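Local structure of tumor necrosis factor receptor superfamily member 16 (Rattus norvegicus, 1SG1) at residues C15-Q27 with F45-P57. The protein probably acts as a low-affinity cell-surface receptor that binds nerve growth factor and other neurotrophins through its cysteine-rich extracellular repeats. Residues are numbered along the deposited sequence; the frame is centred on the assembly and turned at random.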
ATOM      1  N   CYS C  15      18.467  39.740  -6.117  1.00 75.15           N
ATOM      2  CA  CYS C  15      17.989  38.485  -6.678  1.00 73.30           C
ATOM      3  C   CYS C  15      16.945  37.905  -5.736  1.00 71.57           C
ATOM      4  O   CYS C  15      17.275  37.391  -4.668  1.00 70.76           O
ATOM      5  CB  CYS C  15      19.150  37.501  -6.854  1.00 73.80           C
ATOM      6  SG  CYS C  15      18.716  35.872  -7.543  1.00 72.95           S
ATOM      7  N   CYS C  16      15.683  38.009  -6.136  1.00 69.46           N
ATOM      8  CA  CYS C  16      14.580  37.501  -5.340  1.00 67.43           C
ATOM      9  C   CYS C  16      14.916  36.139  -4.751  1.00 65.92           C
ATOM     10  O   CYS C  16      15.524  35.299  -5.415  1.00 63.67           O
ATOM     11  CB  CYS C  16      13.342  37.378  -6.220  1.00 67.76           C
ATOM     12  SG  CYS C  16      12.762  39.001  -6.801  1.00 68.92           S
ATOM     13  N   LYS C  17      14.540  35.939  -3.490  1.00 65.20           N
ATOM     14  CA  LYS C  17      14.770  34.669  -2.810  1.00 63.54           C
ATOM     15  C   LYS C  17      13.702  33.714  -3.316  1.00 61.12           C
ATOM     16  O   LYS C  17      12.664  34.148  -3.812  1.00 59.89           O
ATOM     17  CB  LYS C  17      14.625  34.820  -1.295  1.00 65.93           C
ATOM     18  CG  LYS C  17      15.751  35.574  -0.621  1.00 70.08           C
ATOM     19  CD  LYS C  17      15.465  35.751   0.867  1.00 72.87           C
ATOM     20  CE  LYS C  17      16.707  36.208   1.625  1.00 74.51           C
ATOM     21  NZ  LYS C  17      17.796  35.182   1.565  1.00 75.58           N
ATOM     22  N   ALA C  18      13.947  32.417  -3.189  1.00 58.30           N
ATOM     23  CA  ALA C  18      12.976  31.442  -3.654  1.00 57.97           C
ATOM     24  C   ALA C  18      12.335  30.651  -2.522  1.00 55.38           C
ATOM     25  O   ALA C  18      12.970  30.368  -1.508  1.00 49.56           O
ATOM     26  CB  ALA C  18      13.626  30.487  -4.670  1.00 58.90           C
ATOM     27  N   CYS C  19      11.049  30.299  -2.719  1.00 56.23           N
ATOM     28  CA  CYS C  19      10.288  29.521  -1.748  1.00 57.06           C
ATOM     29  C   CYS C  19      10.623  28.060  -1.993  1.00 56.71           C
ATOM     30  O   CYS C  19      10.229  27.474  -2.994  1.00 53.90           O
ATOM     31  CB  CYS C  19       8.787  29.745  -1.922  1.00 57.88           C
ATOM     32  SG  CYS C  19       8.296  31.480  -1.712  1.00 55.71           S
ATOM     33  N   ASN C  20      11.373  27.500  -1.060  1.00 57.60           N
ATOM     34  CA  ASN C  20      11.823  26.123  -1.115  1.00 59.16           C
ATOM     35  C   ASN C  20      10.717  25.075  -1.242  1.00 57.45           C
ATOM     36  O   ASN C  20       9.559  25.388  -1.524  1.00 55.72           O
ATOM     37  CB  ASN C  20      12.689  25.844   0.119  1.00 63.50           C
ATOM     38  CG  ASN C  20      12.151  26.516   1.382  1.00 68.35           C
ATOM     39  OD1 ASN C  20      12.767  26.436   2.447  1.00 72.23           O
ATOM     40  ND2 ASN C  20      10.997  27.183   1.267  1.00 69.06           N
ATOM     41  N   LEU C  21      11.105  23.821  -1.049  1.00 56.63           N
ATOM     42  CA  LEU C  21      10.188  22.690  -1.136  1.00 57.48           C
ATOM     43  C   LEU C  21       9.240  22.678   0.052  1.00 58.11           C
ATOM     44  O   LEU C  21       9.679  22.738   1.200  1.00 57.10           O
ATOM     45  CB  LEU C  21      10.992  21.394  -1.158  1.00 57.96           C
ATOM     46  CG  LEU C  21      10.718  20.340  -2.223  1.00 56.31           C
ATOM     47  CD1 LEU C  21      10.616  20.969  -3.616  1.00 54.26           C
ATOM     48  CD2 LEU C  21      11.849  19.329  -2.148  1.00 55.09           C
ATOM     49  N   GLY C  22       7.943  22.603  -0.220  1.00 58.91           N
ATOM     50  CA  GLY C  22       6.978  22.581   0.861  1.00 61.75           C
ATOM     51  C   GLY C  22       6.477  23.950   1.256  1.00 63.93           C
ATOM     52  O   GLY C  22       5.644  24.082   2.146  1.00 63.81           O
ATOM     53  N   GLU C  23       7.000  24.977   0.599  1.00 67.77           N
ATOM     54  CA  GLU C  23       6.594  26.357   0.856  1.00 70.46           C
ATOM     55  C   GLU C  23       6.233  27.041  -0.451  1.00 69.18           C
ATOM     56  O   GLU C  23       6.926  26.879  -1.446  1.00 69.17           O
ATOM     57  CB  GLU C  23       7.713  27.150   1.551  1.00 74.32           C
ATOM     58  CG  GLU C  23       7.684  27.083   3.076  1.00 81.01           C
ATOM     59  CD  GLU C  23       8.504  28.187   3.741  1.00 84.64           C
ATOM     60  OE1 GLU C  23       9.731  28.253   3.497  1.00 86.76           O
ATOM     61  OE2 GLU C  23       7.920  28.988   4.511  1.00 85.92           O
ATOM     62  N   GLY C  24       5.138  27.793  -0.441  1.00 68.48           N
ATOM     63  CA  GLY C  24       4.714  28.508  -1.627  1.00 67.92           C
ATOM     64  C   GLY C  24       4.992  30.000  -1.506  1.00 68.63           C
ATOM     65  O   GLY C  24       5.501  30.468  -0.486  1.00 67.29           O
ATOM     66  N   VAL C  25       4.662  30.754  -2.553  1.00 68.82           N
ATOM     67  CA  VAL C  25       4.872  32.199  -2.555  1.00 68.71           C
ATOM     68  C   VAL C  25       3.611  32.956  -2.113  1.00 69.13           C
ATOM     69  O   VAL C  25       2.612  32.993  -2.832  1.00 68.65           O
ATOM     70  CB  VAL C  25       5.283  32.695  -3.960  1.00 68.19           C
ATOM     71  CG1 VAL C  25       5.478  34.202  -3.952  1.00 67.16           C
ATOM     72  CG2 VAL C  25       6.553  32.007  -4.393  1.00 68.89           C
ATOM     73  N   ALA C  26       3.664  33.554  -0.926  1.00 69.22           N
ATOM     74  CA  ALA C  26       2.535  34.309  -0.408  1.00 69.88           C
ATOM     75  C   ALA C  26       2.313  35.529  -1.302  1.00 71.45           C
ATOM     76  O   ALA C  26       1.216  35.747  -1.823  1.00 72.67           O
ATOM     77  CB  ALA C  26       2.811  34.741   1.021  1.00 68.45           C
ATOM     78  N   GLN C  27       3.365  36.315  -1.496  1.00 71.89           N
ATOM     79  CA  GLN C  27       3.276  37.510  -2.325  1.00 72.75           C
ATOM     80  C   GLN C  27       4.527  37.677  -3.191  1.00 71.43           C
ATOM     81  O   GLN C  27       5.648  37.723  -2.682  1.00 69.49           O
ATOM     82  CB  GLN C  27       3.060  38.733  -1.436  1.00 77.39           C
ATOM     83  CG  GLN C  27       3.047  40.064  -2.159  1.00 80.47           C
ATOM     84  CD  GLN C  27       2.966  41.219  -1.190  1.00 80.98           C
ATOM     85  OE1 GLN C  27       1.929  41.447  -0.559  1.00 82.03           O
ATOM     86  NE2 GLN C  27       4.069  41.945  -1.048  1.00 81.53           N
ATOM     87  N   PHE C  45       0.405  21.905  -1.593  1.00 34.60           N
ATOM     88  CA  PHE C  45       1.763  21.395  -1.658  1.00 31.97           C
ATOM     89  C   PHE C  45       2.601  22.264  -2.592  1.00 32.43           C
ATOM     90  O   PHE C  45       2.076  23.019  -3.414  1.00 30.43           O
ATOM     91  CB  PHE C  45       1.727  19.958  -2.196  1.00 29.36           C
ATOM     92  CG  PHE C  45       1.320  19.881  -3.629  1.00 26.33           C
ATOM     93  CD1 PHE C  45       2.271  19.710  -4.632  1.00 27.97           C
ATOM     94  CD2 PHE C  45      -0.007  20.090  -3.994  1.00 25.52           C
ATOM     95  CE1 PHE C  45       1.892  19.755  -5.976  1.00 28.01           C
ATOM     96  CE2 PHE C  45      -0.387  20.136  -5.322  1.00 22.13           C
ATOM     97  CZ  PHE C  45       0.558  19.972  -6.313  1.00 26.17           C
ATOM     98  N   SER C  46       3.911  22.128  -2.457  1.00 32.78           N
ATOM     99  CA  SER C  46       4.868  22.828  -3.287  1.00 34.28           C
ATOM    100  C   SER C  46       6.022  21.877  -3.460  1.00 35.07           C
ATOM    101  O   SER C  46       6.832  21.725  -2.559  1.00 37.14           O
ATOM    102  CB  SER C  46       5.375  24.108  -2.615  1.00 35.96           C
ATOM    103  OG  SER C  46       6.368  24.752  -3.417  1.00 39.91           O
ATOM    104  N   ASP C  47       6.092  21.229  -4.615  1.00 38.45           N
ATOM    105  CA  ASP C  47       7.173  20.289  -4.902  1.00 39.59           C
ATOM    106  C   ASP C  47       8.289  20.952  -5.687  1.00 41.75           C
ATOM    107  O   ASP C  47       9.136  20.257  -6.241  1.00 43.31           O
ATOM    108  CB  ASP C  47       6.651  19.122  -5.732  1.00 40.19           C
ATOM    109  CG  ASP C  47       6.105  19.566  -7.079  1.00 36.63           C
ATOM    110  OD1 ASP C  47       5.847  18.696  -7.938  1.00 37.28           O
ATOM    111  OD2 ASP C  47       5.934  20.780  -7.275  1.00 34.77           O
ATOM    112  N   VAL C  48       8.285  22.285  -5.731  1.00 43.39           N
ATOM    113  CA  VAL C  48       9.280  23.053  -6.477  1.00 45.14           C
ATOM    114  C   VAL C  48       9.929  24.217  -5.694  1.00 45.87           C
ATOM    115  O   VAL C  48       9.250  24.972  -5.002  1.00 43.18           O
ATOM    116  CB  VAL C  48       8.636  23.617  -7.770  1.00 47.58           C
ATOM    117  CG1 VAL C  48       7.595  24.672  -7.417  1.00 47.61           C
ATOM    118  CG2 VAL C  48       9.705  24.193  -8.682  1.00 49.42           C
ATOM    119  N   VAL C  49      11.249  24.334  -5.781  1.00 47.86           N
ATOM    120  CA  VAL C  49      11.957  25.423  -5.112  1.00 51.36           C
ATOM    121  C   VAL C  49      11.932  26.537  -6.139  1.00 52.11           C
ATOM    122  O   VAL C  49      12.806  26.642  -6.986  1.00 52.48           O
ATOM    123  CB  VAL C  49      13.418  25.056  -4.757  1.00 52.37           C
ATOM    124  CG1 VAL C  49      13.437  24.055  -3.620  1.00 53.62           C
ATOM    125  CG2 VAL C  49      14.125  24.464  -5.963  1.00 56.89           C
ATOM    126  N   SER C  50      10.891  27.355  -6.045  1.00 53.41           N
ATOM    127  CA  SER C  50      10.636  28.436  -6.965  1.00 53.25           C
ATOM    128  C   SER C  50      10.318  29.747  -6.245  1.00 55.39           C
ATOM    129  O   SER C  50       9.745  29.748  -5.155  1.00 54.50           O
ATOM    130  CB  SER C  50       9.465  28.015  -7.852  1.00 51.76           C
ATOM    131  OG  SER C  50       9.058  29.038  -8.722  1.00 50.39           O
ATOM    132  N   ALA C  51      10.698  30.861  -6.870  1.00 57.20           N
ATOM    133  CA  ALA C  51      10.448  32.186  -6.325  1.00 58.99           C
ATOM    134  C   ALA C  51       9.342  32.844  -7.133  1.00 60.47           C
ATOM    135  O   ALA C  51       9.286  34.062  -7.243  1.00 62.17           O
ATOM    136  CB  ALA C  51      11.708  33.030  -6.387  1.00 59.71           C
ATOM    137  N   THR C  52       8.459  32.028  -7.693  1.00 61.94           N
ATOM    138  CA  THR C  52       7.354  32.531  -8.496  1.00 63.91           C
ATOM    139  C   THR C  52       6.126  31.621  -8.385  1.00 64.77           C
ATOM    140  O   THR C  52       5.035  31.966  -8.859  1.00 65.73           O
ATOM    141  CB  THR C  52       7.768  32.634  -9.976  1.00 65.36           C
ATOM    142  OG1 THR C  52       6.604  32.821 -10.792  1.00 65.75           O
ATOM    143  CG2 THR C  52       8.502  31.379 -10.409  1.00 63.97           C
ATOM    144  N   GLU C  53       6.309  30.468  -7.745  1.00 63.08           N
ATOM    145  CA  GLU C  53       5.231  29.499  -7.586  1.00 62.01           C
ATOM    146  C   GLU C  53       4.628  29.421  -6.190  1.00 59.03           C
ATOM    147  O   GLU C  53       5.335  29.206  -5.209  1.00 57.37           O
ATOM    148  CB  GLU C  53       5.731  28.122  -8.002  1.00 65.41           C
ATOM    149  CG  GLU C  53       6.028  28.049  -9.469  1.00 69.68           C
ATOM    150  CD  GLU C  53       4.779  28.238 -10.292  1.00 72.61           C
ATOM    151  OE1 GLU C  53       3.962  27.291 -10.339  1.00 75.78           O
ATOM    152  OE2 GLU C  53       4.604  29.332 -10.877  1.00 73.41           O
ATOM    153  N   PRO C  54       3.295  29.580  -6.094  1.00 56.07           N
ATOM    154  CA  PRO C  54       2.525  29.540  -4.845  1.00 55.29           C
ATOM    155  C   PRO C  54       2.155  28.096  -4.521  1.00 54.27           C
ATOM    156  O   PRO C  54       2.343  27.219  -5.353  1.00 53.18           O
ATOM    157  CB  PRO C  54       1.296  30.350  -5.201  1.00 54.46           C
ATOM    158  CG  PRO C  54       1.018  29.841  -6.598  1.00 52.81           C
ATOM    159  CD  PRO C  54       2.401  29.848  -7.239  1.00 54.79           C
ATOM    160  N   CYS C  55       1.621  27.841  -3.332  1.00 53.03           N
ATOM    161  CA  CYS C  55       1.226  26.475  -3.010  1.00 51.39           C
ATOM    162  C   CYS C  55       0.039  26.140  -3.877  1.00 50.64           C
ATOM    163  O   CYS C  55      -0.977  26.826  -3.838  1.00 49.93           O
ATOM    164  CB  CYS C  55       0.824  26.307  -1.543  1.00 50.03           C
ATOM    165  SG  CYS C  55       2.161  26.512  -0.327  1.00 51.10           S
ATOM    166  N   LYS C  56       0.170  25.078  -4.661  1.00 49.71           N
ATOM    167  CA  LYS C  56      -0.909  24.654  -5.535  1.00 47.77           C
ATOM    168  C   LYS C  56      -1.887  23.744  -4.798  1.00 45.03           C
ATOM    169  O   LYS C  56      -1.539  23.066  -3.824  1.00 43.98           O
ATOM    170  CB  LYS C  56      -0.361  23.910  -6.743  1.00 49.54           C
ATOM    171  CG  LYS C  56       0.564  24.710  -7.618  1.00 49.90           C
ATOM    172  CD  LYS C  56       1.123  23.813  -8.701  1.00 54.34           C
ATOM    173  CE  LYS C  56       0.008  23.190  -9.538  1.00 56.17           C
ATOM    174  NZ  LYS C  56      -0.859  24.213 -10.194  1.00 57.58           N
ATOM    175  N   PRO C  57      -3.135  23.737  -5.259  1.00 42.61           N
ATOM    176  CA  PRO C  57      -4.174  22.913  -4.655  1.00 41.50           C
ATOM    177  C   PRO C  57      -3.957  21.418  -4.914  1.00 40.87           C
ATOM    178  O   PRO C  57      -3.823  20.976  -6.058  1.00 38.08           O
ATOM    179  CB  PRO C  57      -5.451  23.454  -5.295  1.00 43.15           C
ATOM    180  CG  PRO C  57      -4.977  23.907  -6.658  1.00 43.42           C
ATOM    181  CD  PRO C  57      -3.678  24.591  -6.330  1.00 41.66           C
TER
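Cys19 and Ser50 meet as a single antiparallel, hydrogen-bonded pair: Cys19 N gives to Ser50 O at 2.8 Å and Ser50 N to Cys19 O at 3.1 Å. Four of the five hydrogen bonds between the two segments are backbone to backbone. Gly22 N reaches Ser46 O at 2.7 Å. The hydroxyl of Ser46, swung anti to its own backbone N (chi1 177°), gives a bond to Glu23 O at 3.0 Å from above the carbonyl plane. Replacing Ser46 by an alanine would probably leave Glu23 O without this hydroxyl and slacken the tie between the type II beta turn from Asn20 to Glu23 and the 45–57 loop. Apolar groups fill in beside these bonds. Ala51 CB sits against Ala18 CB at 3.6 Å, while Val49 CG1 rests over the backbone of Asn20 and Leu21. Farther along, Val25 lays CG2 alongside the Glu53 carbonyl, and its N makes a weak bond to the same oxygen. Gly24 passes so close to Pro54 and Cys55 that a side chain pointing from it would clash with their backbone.

A second shell sets these groups in place. Asn20 ND2 bonds almost straight (171°) to Glu23 OE1 across the turn, and Ser50 OG accepts from Thr52 N in an ST turn. Disulfides Cys19–Cys36 and Cys55–Cys39 pin both segments to the chain between them. The first closes one repeat's disulfide set and the second opens the next, so the contact joins two successive repeats in the disulfide-ladder architecture of the TNF-receptor cysteine-rich repeats.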